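PDB 4WV3: anthranilate-CoA ligase from Stigmatella aurantiaca, which belongs to the ANL superfamily of AMP-binding enzymes, in which a large N-terminal domain and a small C-terminal domain enclose a ligand pocket. Local coordinates for residues Glu72-Phe77 and Ala216-Thr221; Gly89-Leu94 and Lys501-Lys506; Gly225-Phe230 and Cys238-Gly243. One frame throughout, in Å; residues are numbered along the deposited sequence.

Contact 1. Residues Glu72-Phe77 and Ala216-Thr221; sequences EWVTSF and AKLFFT. With 3UK (5'-O-[(S)-[(2-aminobenzoyl)oxy](hydroxy)phosphoryl]adenosine), chain C.
L218 carries this contact by laying its side chain over one face of the W73 indole. Its CB sits 3.4 Å from the centroid of the six-membered ring of W73 and only 4° off the ring normal, a CH-pi contact. Further out, L218 CD1 lies 3.5 Å from W73 CE3, and the same methyl reaches V74 CG2 at 4.2 Å. The indole is brought under the leucine because W73 CG stands opposite the backbone N (chi1 -160°), which swings the ring off the helix. F219 follows with its backbone: its N lies 4.0 Å from W73 CZ2, while the ring turns off the helix toward N91. F220, the N-cap residue of the next helix, turns to the bound 3UK instead: O01 of 3UK lies at the edge of its ring, in the ring plane, near CZ. T221 completes the run: its OG1 takes a hydrogen bond from 3UK N32 at 2.7 Å. The contact thus packs helix 71-83 against the loop that leaves strand 211-214 for helix 221-234. V74 and L218 both pack on L228 of the latter helix, and W73 backs onto L65 of strand 62-66.

Contact 2. Residues Gly89-Leu94 and Lys501-Lys506; sequences GINTLL and KTATGK. With 3UK (5'-O-[(S)-[(2-aminobenzoyl)oxy](hydroxy)phosphoryl]adenosine), chain C.
At the 3UK pocket, where the N-terminal AMP-binding region and the C-terminal domain meet, the methyl group of A503 comes up against the side-chain amide of N91. A503 CB is 3.4 Å from N91 ND2 and 4.2 Å from L93 CD2, so the methyl packs against both the N91 amide and a methyl of L93. The amide is held by an Asx turn: N91 OD1 accepts from L93 N at 2.8 Å, the donor tilted 24° from the carbonyl plane. A water bridges the two segments, accepting from A503 N and, weakly, from N91 ND2. Within 501-506, T502 to G505 form a type I beta turn, which is tied further by side chains. T502 OG1 and T504 OG1 share a hydrogen bond of 2.7 Å, and K506 N donates to T502 OG1. From this turn K506 extends toward the ligand and bends only at its last torsion (chi4 -61°). Its NZ donates to three ligand oxygens, 3UK O09 at 2.6 Å, O01 at 3.2 Å and, weakly, O06. T504 O also accepts from S294 OG of the N-terminal region. The sequence K-T-A-T-G-K of 501-506, on a C-terminal loop with its last lysine at the ligand, fits the tenth core sequence motif of ANL enzymes.

Contact 3. Residues Gly225-Phe230 and Cys238-Gly243; sequences GGNLIF and CVLFPG
The carbonyl oxygen of G225 is gripped by two backbone donors, F230 N at 2.7 Å and, weakly, L228 N, and N227 lies within the wide pi-type turn so formed, next to C238. The turn spans 225-229, and within it N227 and L228 depart from helical backbone angles, with L228 at phi -161°. N227 and C238 form the nearest pair of CA atoms between the segments, 5.8 Å apart. C238 directs its side chain at the helix: its CB lies 3.2 Å from N227 O and its SG 3.5 Å from the same oxygen. The sulfur reaches that oxygen because chi1 of C238 (64°) tucks SG between the backbone N and the carbonyl carbon. With CG opposite its backbone N, the N227 side chain extends along the strand past C238 as far as the backbone of V239. V239 CB points away from the helix, and its side chain packs on T254 and F258 of helix 248-258, whereas L240 reaches back, CD2 lying 4.2 Å from N227 O. One turn on, the F230 ring lies over G225 C and G226 N, and it also meets H324 edge to face. Backbone bonds from V239 to T212 and from C238 to A28 and F30 fix the strand in its sheet. The contact joins the helix and the second strand of a beta-alpha-beta unit. With N227 and C238 both buried and N227 O facing CB and SG of the cysteine, a buried polar residue, and not only apolar packing, meets the strand.

Contacts 1 and 3 are close neighbours, their centres about 8 Å apart, and share helix 221-234: the loop 216-221 runs into it and 225-230 lies on it. V74 of contact 1 also touches L240 of contact 3, joining helix 71-83 to the 238-243 segment. Contact 2 lies about 13 Å from contact 1 and 15 Å from contact 3, centre to centre. Along the chain contacts 1 and 2 interlace, contact 3 follows contact 1, and only 501-506 comes much later, from the C-terminal domain. The F219 ring touches the backbone of I90 and T92, and both contacts 1 and 2 reach 3UK, consistent with a pocket formed by the N-terminal part and completed by the C-terminal loop bearing K506.

Contact 1. Residues Glu72-Phe77 and Ala216-Thr221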
loop_
_atom_site.group_PDB
_atom_site.type_symbol
_atom_site.label_atom_id
_atom_site.label_comp_id
_atom_site.label_asym_id
_atom_site.label_seq_id
_atom_site.Cartn_x
_atom_site.Cartn_y
_atom_site.Cartn_z
ATOM N N GLU A 72 11.746 15.298 4.626
ATOM C CA GLU A 72 12.355 15.581 3.331
ATOM C C GLU A 72 11.623 14.880 2.191
ATOM O O GLU A 72 11.630 15.358 1.060
ATOM C CB GLU A 72 13.836 15.189 3.324
ATOM C CG GLU A 72 14.731 16.089 4.160
ATOM C CD GLU A 72 14.642 15.797 5.644
ATOM O OE1 GLU A 72 14.094 14.736 6.011
ATOM O OE2 GLU A 72 15.120 16.628 6.443
ATOM N N TRP A 73 11.001 13.745 2.493
ATOM C CA TRP A 73 10.208 13.029 1.502
ATOM C C TRP A 73 8.999 13.869 1.110
ATOM O O TRP A 73 8.715 14.059 -0.074
ATOM C CB TRP A 73 9.742 11.679 2.056
ATOM C CG TRP A 73 9.340 10.688 0.997
ATOM C CD1 TRP A 73 10.070 9.622 0.558
ATOM C CD2 TRP A 73 8.117 10.670 0.246
ATOM N NE1 TRP A 73 9.380 8.943 -0.415
ATOM C CE2 TRP A 73 8.179 9.565 -0.626
ATOM C CE3 TRP A 73 6.976 11.479 0.228
ATOM C CZ2 TRP A 73 7.146 9.251 -1.507
ATOM C CZ3 TRP A 73 5.952 11.165 -0.647
ATOM C CH2 TRP A 73 6.045 10.061 -1.502
ATOM N N VAL A 74 8.292 14.375 2.115
ATOM C CA VAL A 74 7.067 15.134 1.894
ATOM C C VAL A 74 7.317 16.454 1.169
ATOM O O VAL A 74 6.636 16.772 0.195
ATOM C CB VAL A 74 6.332 15.415 3.218
ATOM C CG1 VAL A 74 5.109 16.274 2.964
ATOM C CG2 VAL A 74 5.939 14.112 3.893
ATOM N N THR A 75 8.294 17.219 1.647
ATOM C CA THR A 75 8.605 18.512 1.049
ATOM C C THR A 75 9.097 18.365 -0.390
ATOM O O THR A 75 8.824 19.217 -1.237
ATOM C CB THR A 75 9.639 19.297 1.880
ATOM O OG1 THR A 75 10.812 18.496 2.072
ATOM C CG2 THR A 75 9.058 19.669 3.236
ATOM N N SER A 76 9.818 17.282 -0.662
ATOM C CA SER A 76 10.264 16.995 -2.020
ATOM C C SER A 76 9.064 16.675 -2.901
ATOM O O SER A 76 8.961 17.168 -4.023
ATOM C CB SER A 76 11.253 15.829 -2.038
ATOM O OG SER A 76 12.447 16.161 -1.352
ATOM N N PHE A 77 8.157 15.856 -2.377
ATOM C CA PHE A 77 6.967 15.441 -3.114
ATOM C C PHE A 77 6.118 16.630 -3.551
ATOM O O PHE A 77 5.785 16.766 -4.728
ATOM C CB PHE A 77 6.127 14.475 -2.274
ATOM C CG PHE A 77 4.896 13.975 -2.977
ATOM C CD1 PHE A 77 4.966 12.892 -3.838
ATOM C CD2 PHE A 77 3.668 14.587 -2.775
ATOM C CE1 PHE A 77 3.836 12.428 -4.486
ATOM C CE2 PHE A 77 2.535 14.128 -3.421
ATOM C CZ PHE A 77 2.618 13.047 -4.278
ATOM N N ALA A 216 2.842 1.588 6.535
ATOM C CA ALA A 216 3.025 1.619 5.091
ATOM C C ALA A 216 3.806 2.862 4.686
ATOM O O ALA A 216 3.535 3.961 5.169
ATOM C CB ALA A 216 1.678 1.586 4.387
ATOM N N LYS A 217 4.775 2.681 3.798
ATOM C CA LYS A 217 5.655 3.769 3.390
ATOM C C LYS A 217 4.986 4.713 2.398
ATOM O O LYS A 217 3.905 4.429 1.882
ATOM C CB LYS A 217 6.951 3.213 2.802
ATOM C CG LYS A 217 7.742 2.347 3.766
ATOM C CD LYS A 217 8.117 3.124 5.016
ATOM C CE LYS A 217 8.979 2.291 5.946
ATOM N NZ LYS A 217 9.403 3.069 7.143
ATOM N N LEU A 218 5.645 5.835 2.128
ATOM C CA LEU A 218 5.077 6.878 1.280
ATOM C C LEU A 218 5.173 6.578 -0.218
ATOM O O LEU A 218 4.547 7.262 -1.027
ATOM C CB LEU A 218 5.710 8.235 1.606
ATOM C CG LEU A 218 5.368 8.793 2.991
ATOM C CD1 LEU A 218 6.219 10.008 3.317
ATOM C CD2 LEU A 218 3.888 9.136 3.080
ATOM N N PHE A 219 5.951 5.565 -0.590
ATOM C CA PHE A 219 5.980 5.134 -1.986
ATOM C C PHE A 219 4.822 4.182 -2.275
ATOM O O PHE A 219 4.454 3.962 -3.428
ATOM C CB PHE A 219 7.331 4.517 -2.376
ATOM C CG PHE A 219 7.760 3.360 -1.510
ATOM C CD1 PHE A 219 7.234 2.091 -1.705
ATOM C CD2 PHE A 219 8.719 3.536 -0.526
ATOM C CE1 PHE A 219 7.637 1.028 -0.918
ATOM C CE2 PHE A 219 9.129 2.475 0.261
ATOM C CZ PHE A 219 8.585 1.219 0.066
ATOM N N PHE A 220 4.255 3.626 -1.210
ATOM C CA PHE A 220 3.059 2.800 -1.298
ATOM C C PHE A 220 1.850 3.719 -1.170
ATOM O O PHE A 220 1.698 4.407 -0.161
ATOM C CB PHE A 220 3.060 1.773 -0.164
ATOM C CG PHE A 220 2.035 0.684 -0.317
ATOM C CD1 PHE A 220 1.364 0.500 -1.514
ATOM C CD2 PHE A 220 1.740 -0.155 0.745
ATOM C CE1 PHE A 220 0.421 -0.501 -1.648
ATOM C CE2 PHE A 220 0.799 -1.156 0.618
ATOM C CZ PHE A 220 0.140 -1.330 -0.580
ATOM N N THR A 221 0.992 3.735 -2.188
ATOM C CA THR A 221 -0.145 4.659 -2.213
ATOM C C THR A 221 -1.125 4.433 -1.064
ATOM O O THR A 221 -1.911 5.321 -0.726
ATOM C CB THR A 221 -0.904 4.624 -3.559
ATOM O OG1 THR A 221 -1.339 3.287 -3.838
ATOM C CG2 THR A 221 -0.015 5.118 -4.690
HETATM C C10 3UK C . -4.638 -6.736 -2.879
HETATM C C15 3UK C . -6.219 -6.633 -0.954
HETATM C C17 3UK C . -7.744 -8.126 0.052
HETATM C C21 3UK C . -5.591 -6.878 -4.033
HETATM C C26 3UK C . -3.454 -0.809 -1.841
HETATM C C28 3UK C . -5.009 -0.110 -0.131
HETATM O O01 3UK C . -2.150 -2.838 -1.962
HETATM C C02 3UK C . -2.643 -1.929 -2.591
HETATM O O03 3UK C . -2.194 -1.657 -3.913
HETATM P P04 3UK C . -1.250 -2.677 -4.688
HETATM O O05 3UK C . -0.906 -2.076 -6.086
HETATM O O06 3UK C . -1.958 -4.099 -4.920
HETATM C C07 3UK C . -3.392 -4.183 -4.945
HETATM C C08 3UK C . -3.781 -5.615 -4.714
HETATM O O09 3UK C . -3.529 -5.974 -3.337
HETATM N N11 3UK C . -5.267 -6.069 -1.785
HETATM C C12 3UK C . -5.024 -4.786 -1.383
HETATM N N13 3UK C . -5.812 -4.520 -0.305
HETATM C C14 3UK C . -6.563 -5.648 -0.019
HETATM N N16 3UK C . -6.816 -7.852 -0.901
HETATM N N18 3UK C . -8.112 -7.239 0.966
HETATM C C19 3UK C . -7.569 -6.012 0.981
HETATM N N20 3UK C . -7.969 -5.068 1.964
HETATM O O22 3UK C . -5.388 -8.127 -4.668
HETATM C C23 3UK C . -5.227 -5.796 -4.934
HETATM O O24 3UK C . -5.482 -6.185 -6.299
HETATM O O25 3UK C . 0.043 -2.862 -3.912
HETATM C C27 3UK C . -4.283 -1.130 -0.794
HETATM C C29 3UK C . -4.882 1.257 -0.551
HETATM C C30 3UK C . -4.055 1.579 -1.600
HETATM C C31 3UK C . -3.326 0.561 -2.262
HETATM N N32 3UK C . -2.445 0.902 -3.378
#

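Contact 2. Residues Gly89-Leu94 and Lys501-Lys506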
loop_
_atom_site.group_PDB
_atom_site.type_symbol
_atom_site.label_atom_id
_atom_site.label_comp_id
_atom_site.label_asym_id
_atom_site.label_seq_id
_atom_site.Cartn_x
_atom_site.Cartn_y
_atom_site.Cartn_z
ATOM N N GLY A 89 7.775 8.167 -6.558
ATOM C CA GLY A 89 8.051 7.566 -5.265
ATOM C C GLY A 89 8.528 6.135 -5.406
ATOM O O GLY A 89 7.758 5.248 -5.773
ATOM N N ILE A 90 9.803 5.910 -5.104
ATOM C CA ILE A 90 10.436 4.622 -5.365
ATOM C C ILE A 90 10.571 3.766 -4.106
ATOM O O ILE A 90 10.845 4.278 -3.021
ATOM C CB ILE A 90 11.821 4.817 -6.019
ATOM C CG1 ILE A 90 11.722 5.822 -7.169
ATOM C CG2 ILE A 90 12.382 3.490 -6.514
ATOM C CD1 ILE A 90 13.041 6.111 -7.848
ATOM N N ASN A 91 10.363 2.461 -4.269
ATOM C CA ASN A 91 10.533 1.488 -3.194
ATOM C C ASN A 91 11.932 1.561 -2.584
ATOM O O ASN A 91 12.935 1.583 -3.298
ATOM C CB ASN A 91 10.256 0.077 -3.721
ATOM C CG ASN A 91 10.157 -0.963 -2.616
ATOM O OD1 ASN A 91 10.862 -0.897 -1.609
ATOM N ND2 ASN A 91 9.278 -1.939 -2.809
ATOM N N THR A 92 11.985 1.583 -1.257
ATOM C CA THR A 92 13.237 1.761 -0.533
ATOM C C THR A 92 14.063 0.470 -0.440
ATOM O O THR A 92 15.292 0.516 -0.347
ATOM C CB THR A 92 12.979 2.386 0.869
ATOM O OG1 THR A 92 13.520 3.713 0.909
ATOM C CG2 THR A 92 13.595 1.558 1.987
ATOM N N LEU A 93 13.391 -0.677 -0.493
ATOM C CA LEU A 93 14.077 -1.965 -0.406
ATOM C C LEU A 93 14.465 -2.729 -1.671
ATOM O O LEU A 93 14.579 -3.954 -1.649
ATOM C CB LEU A 93 13.372 -2.897 0.586
ATOM C CG LEU A 93 13.429 -2.567 2.081
ATOM C CD1 LEU A 93 14.751 -1.900 2.448
ATOM C CD2 LEU A 93 12.238 -1.721 2.510
ATOM N N LEU A 94 14.680 -2.009 -2.768
ATOM C CA LEU A 94 15.103 -2.644 -4.013
ATOM C C LEU A 94 16.582 -2.858 -4.319
ATOM O O LEU A 94 17.457 -2.386 -3.592
ATOM C CB LEU A 94 14.459 -1.813 -5.126
ATOM C CG LEU A 94 12.933 -1.821 -5.222
ATOM C CD1 LEU A 94 12.473 -1.055 -6.453
ATOM C CD2 LEU A 94 12.400 -3.243 -5.240
ATOM N N LYS A 501 8.227 -11.850 1.160
ATOM C CA LYS A 501 7.350 -10.691 1.267
ATOM C C LYS A 501 7.828 -9.508 0.433
ATOM O O LYS A 501 9.028 -9.306 0.246
ATOM C CB LYS A 501 7.201 -10.260 2.729
ATOM C CG LYS A 501 6.524 -11.282 3.630
ATOM C CD LYS A 501 6.110 -10.643 4.947
ATOM C CE LYS A 501 5.477 -11.652 5.892
ATOM N NZ LYS A 501 6.481 -12.572 6.491
ATOM N N THR A 502 6.874 -8.730 -0.067
ATOM C CA THR A 502 7.174 -7.468 -0.727
ATOM C C THR A 502 7.345 -6.392 0.338
ATOM O O THR A 502 7.160 -6.652 1.526
ATOM C CB THR A 502 6.040 -7.040 -1.672
ATOM O OG1 THR A 502 4.857 -6.774 -0.908
ATOM C CG2 THR A 502 5.748 -8.132 -2.686
ATOM N N ALA A 503 7.689 -5.181 -0.086
ATOM C CA ALA A 503 7.835 -4.070 0.847
ATOM C C ALA A 503 6.492 -3.394 1.098
ATOM O O ALA A 503 6.422 -2.351 1.746
ATOM C CB ALA A 503 8.851 -3.067 0.328
ATOM N N THR A 504 5.428 -3.996 0.578
ATOM C CA THR A 504 4.084 -3.460 0.742
ATOM C C THR A 504 3.234 -4.364 1.631
ATOM O O THR A 504 2.012 -4.226 1.688
ATOM C CB THR A 504 3.387 -3.268 -0.616
ATOM O OG1 THR A 504 3.336 -4.519 -1.312
ATOM C CG2 THR A 504 4.143 -2.255 -1.460
ATOM N N GLY A 505 3.891 -5.291 2.320
ATOM C CA GLY A 505 3.218 -6.160 3.269
ATOM C C GLY A 505 2.443 -7.293 2.628
ATOM O O GLY A 505 1.468 -7.785 3.198
ATOM N N LYS A 506 2.873 -7.711 1.443
ATOM C CA LYS A 506 2.230 -8.818 0.745
ATOM C C LYS A 506 3.067 -10.085 0.852
ATOM O O LYS A 506 4.249 -10.032 1.186
ATOM C CB LYS A 506 2.017 -8.478 -0.731
ATOM C CG LYS A 506 1.124 -7.280 -0.981
ATOM C CD LYS A 506 0.956 -7.035 -2.471
ATOM C CE LYS A 506 0.132 -5.789 -2.738
ATOM N NZ LYS A 506 -1.237 -5.889 -2.167
HETATM C C10 3UK C . -4.638 -6.736 -2.879
HETATM C C15 3UK C . -6.219 -6.633 -0.954
HETATM C C17 3UK C . -7.744 -8.126 0.052
HETATM C C21 3UK C . -5.591 -6.878 -4.033
HETATM C C26 3UK C . -3.454 -0.809 -1.841
HETATM C C28 3UK C . -5.009 -0.110 -0.131
HETATM O O01 3UK C . -2.150 -2.838 -1.962
HETATM C C02 3UK C . -2.643 -1.929 -2.591
HETATM O O03 3UK C . -2.194 -1.657 -3.913
HETATM P P04 3UK C . -1.250 -2.677 -4.688
HETATM O O05 3UK C . -0.906 -2.076 -6.086
HETATM O O06 3UK C . -1.958 -4.099 -4.920
HETATM C C07 3UK C . -3.392 -4.183 -4.945
HETATM C C08 3UK C . -3.781 -5.615 -4.714
HETATM O O09 3UK C . -3.529 -5.974 -3.337
HETATM N N11 3UK C . -5.267 -6.069 -1.785
HETATM C C12 3UK C . -5.024 -4.786 -1.383
HETATM N N13 3UK C . -5.812 -4.520 -0.305
HETATM C C14 3UK C . -6.563 -5.648 -0.019
HETATM N N16 3UK C . -6.816 -7.852 -0.901
HETATM N N18 3UK C . -8.112 -7.239 0.966
HETATM C C19 3UK C . -7.569 -6.012 0.981
HETATM N N20 3UK C . -7.969 -5.068 1.964
HETATM O O22 3UK C . -5.388 -8.127 -4.668
HETATM C C23 3UK C . -5.227 -5.796 -4.934
HETATM O O24 3UK C . -5.482 -6.185 -6.299
HETATM O O25 3UK C . 0.043 -2.862 -3.912
HETATM C C27 3UK C . -4.283 -1.130 -0.794
HETATM C C29 3UK C . -4.882 1.257 -0.551
HETATM C C30 3UK C . -4.055 1.579 -1.600
HETATM C C31 3UK C . -3.326 0.561 -2.262
HETATM N N32 3UK C . -2.445 0.902 -3.378
HETATM O O HOH W 1 9.289 -5.294 -2.622
#

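Contact 3. Residues Gly225-Phe230 and Cys238-Gly243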
loop_
_atom_site.group_PDB
_atom_site.type_symbol
_atom_site.label_atom_id
_atom_site.label_comp_id
_atom_site.label_asym_id
_atom_site.label_seq_id
_atom_site.Cartn_x
_atom_site.Cartn_y
_atom_site.Cartn_z
ATOM N N GLY A 225 -1.713 8.062 0.554
ATOM C CA GLY A 225 -3.011 8.647 0.817
ATOM C C GLY A 225 -3.316 8.701 2.301
ATOM O O GLY A 225 -3.514 9.776 2.865
ATOM N N GLY A 226 -3.333 7.533 2.935
ATOM C CA GLY A 226 -3.730 7.412 4.326
ATOM C C GLY A 226 -2.910 8.194 5.335
ATOM O O GLY A 226 -3.436 8.621 6.361
ATOM N N ASN A 227 -1.625 8.391 5.050
ATOM C CA ASN A 227 -0.727 9.019 6.016
ATOM C C ASN A 227 -0.150 10.353 5.544
ATOM O O ASN A 227 0.863 10.815 6.067
ATOM C CB ASN A 227 0.409 8.059 6.380
ATOM C CG ASN A 227 1.027 8.362 7.737
ATOM O OD1 ASN A 227 0.418 9.024 8.578
ATOM N ND2 ASN A 227 2.243 7.873 7.955
ATOM N N LEU A 228 -0.802 10.976 4.568
ATOM C CA LEU A 228 -0.337 12.260 4.056
ATOM C C LEU A 228 -1.430 13.019 3.311
ATOM O O LEU A 228 -1.903 14.058 3.772
ATOM C CB LEU A 228 0.877 12.064 3.145
ATOM C CG LEU A 228 1.984 13.114 3.254
ATOM C CD1 LEU A 228 2.990 12.954 2.124
ATOM C CD2 LEU A 228 1.396 14.517 3.260
ATOM N N ILE A 229 -1.822 12.496 2.155
ATOM C CA ILE A 229 -2.808 13.154 1.306
ATOM C C ILE A 229 -4.166 13.279 1.989
ATOM O O ILE A 229 -4.773 14.351 1.988
ATOM C CB ILE A 229 -2.977 12.410 -0.032
ATOM C CG1 ILE A 229 -1.624 12.254 -0.727
ATOM C CG2 ILE A 229 -3.965 13.140 -0.929
ATOM C CD1 ILE A 229 -0.919 13.569 -0.991
ATOM N N PHE A 230 -4.633 12.184 2.576
ATOM C CA PHE A 230 -5.945 12.167 3.224
ATOM C C PHE A 230 -6.028 13.045 4.487
ATOM O O PHE A 230 -6.958 13.841 4.613
ATOM C CB PHE A 230 -6.421 10.734 3.521
ATOM C CG PHE A 230 -6.535 9.848 2.302
ATOM C CD1 PHE A 230 -6.378 10.360 1.022
ATOM C CD2 PHE A 230 -6.808 8.498 2.442
ATOM C CE1 PHE A 230 -6.485 9.543 -0.089
ATOM C CE2 PHE A 230 -6.918 7.676 1.335
ATOM C CZ PHE A 230 -6.756 8.200 0.067
ATOM N N CYS A 238 0.072 14.084 10.581
ATOM C CA CYS A 238 0.538 12.733 10.277
ATOM C C CYS A 238 1.862 12.411 10.965
ATOM O O CYS A 238 2.623 13.311 11.324
ATOM C CB CYS A 238 0.670 12.535 8.765
ATOM S SG CYS A 238 1.923 13.574 7.974
ATOM N N VAL A 239 2.126 11.119 11.142
ATOM C CA VAL A 239 3.352 10.657 11.784
ATOM C C VAL A 239 4.145 9.759 10.838
ATOM O O VAL A 239 3.609 8.795 10.293
ATOM C CB VAL A 239 3.047 9.887 13.085
ATOM C CG1 VAL A 239 4.335 9.414 13.741
ATOM C CG2 VAL A 239 2.240 10.757 14.041
ATOM N N LEU A 240 5.422 10.078 10.648
ATOM C CA LEU A 240 6.264 9.346 9.706
ATOM C C LEU A 240 7.349 8.529 10.407
ATOM O O LEU A 240 8.123 9.058 11.205
ATOM C CB LEU A 240 6.897 10.309 8.699
ATOM C CG LEU A 240 5.920 11.223 7.954
ATOM C CD1 LEU A 240 6.663 12.153 7.008
ATOM C CD2 LEU A 240 4.879 10.407 7.201
ATOM N N PHE A 241 7.400 7.238 10.094
ATOM C CA PHE A 241 8.361 6.326 10.704
ATOM C C PHE A 241 9.418 5.891 9.689
ATOM O O PHE A 241 9.131 5.104 8.787
ATOM C CB PHE A 241 7.635 5.106 11.275
ATOM C CG PHE A 241 8.545 4.095 11.909
ATOM C CD1 PHE A 241 9.082 4.318 13.168
ATOM C CD2 PHE A 241 8.854 2.914 11.253
ATOM C CE1 PHE A 241 9.918 3.386 13.755
ATOM C CE2 PHE A 241 9.688 1.978 11.836
ATOM C CZ PHE A 241 10.221 2.214 13.088
ATOM N N PRO A 242 10.648 6.406 9.839
ATOM C CA PRO A 242 11.736 6.166 8.885
ATOM C C PRO A 242 12.421 4.816 9.080
ATOM O O PRO A 242 13.059 4.318 8.152
ATOM C CB PRO A 242 12.718 7.293 9.200
ATOM C CG PRO A 242 12.526 7.542 10.655
ATOM C CD PRO A 242 11.062 7.306 10.932
ATOM N N GLY A 243 12.288 4.236 10.268
ATOM C CA GLY A 243 12.978 3.002 10.600
ATOM C C GLY A 243 12.457 1.777 9.874
ATOM O O GLY A 243 11.512 1.858 9.089
#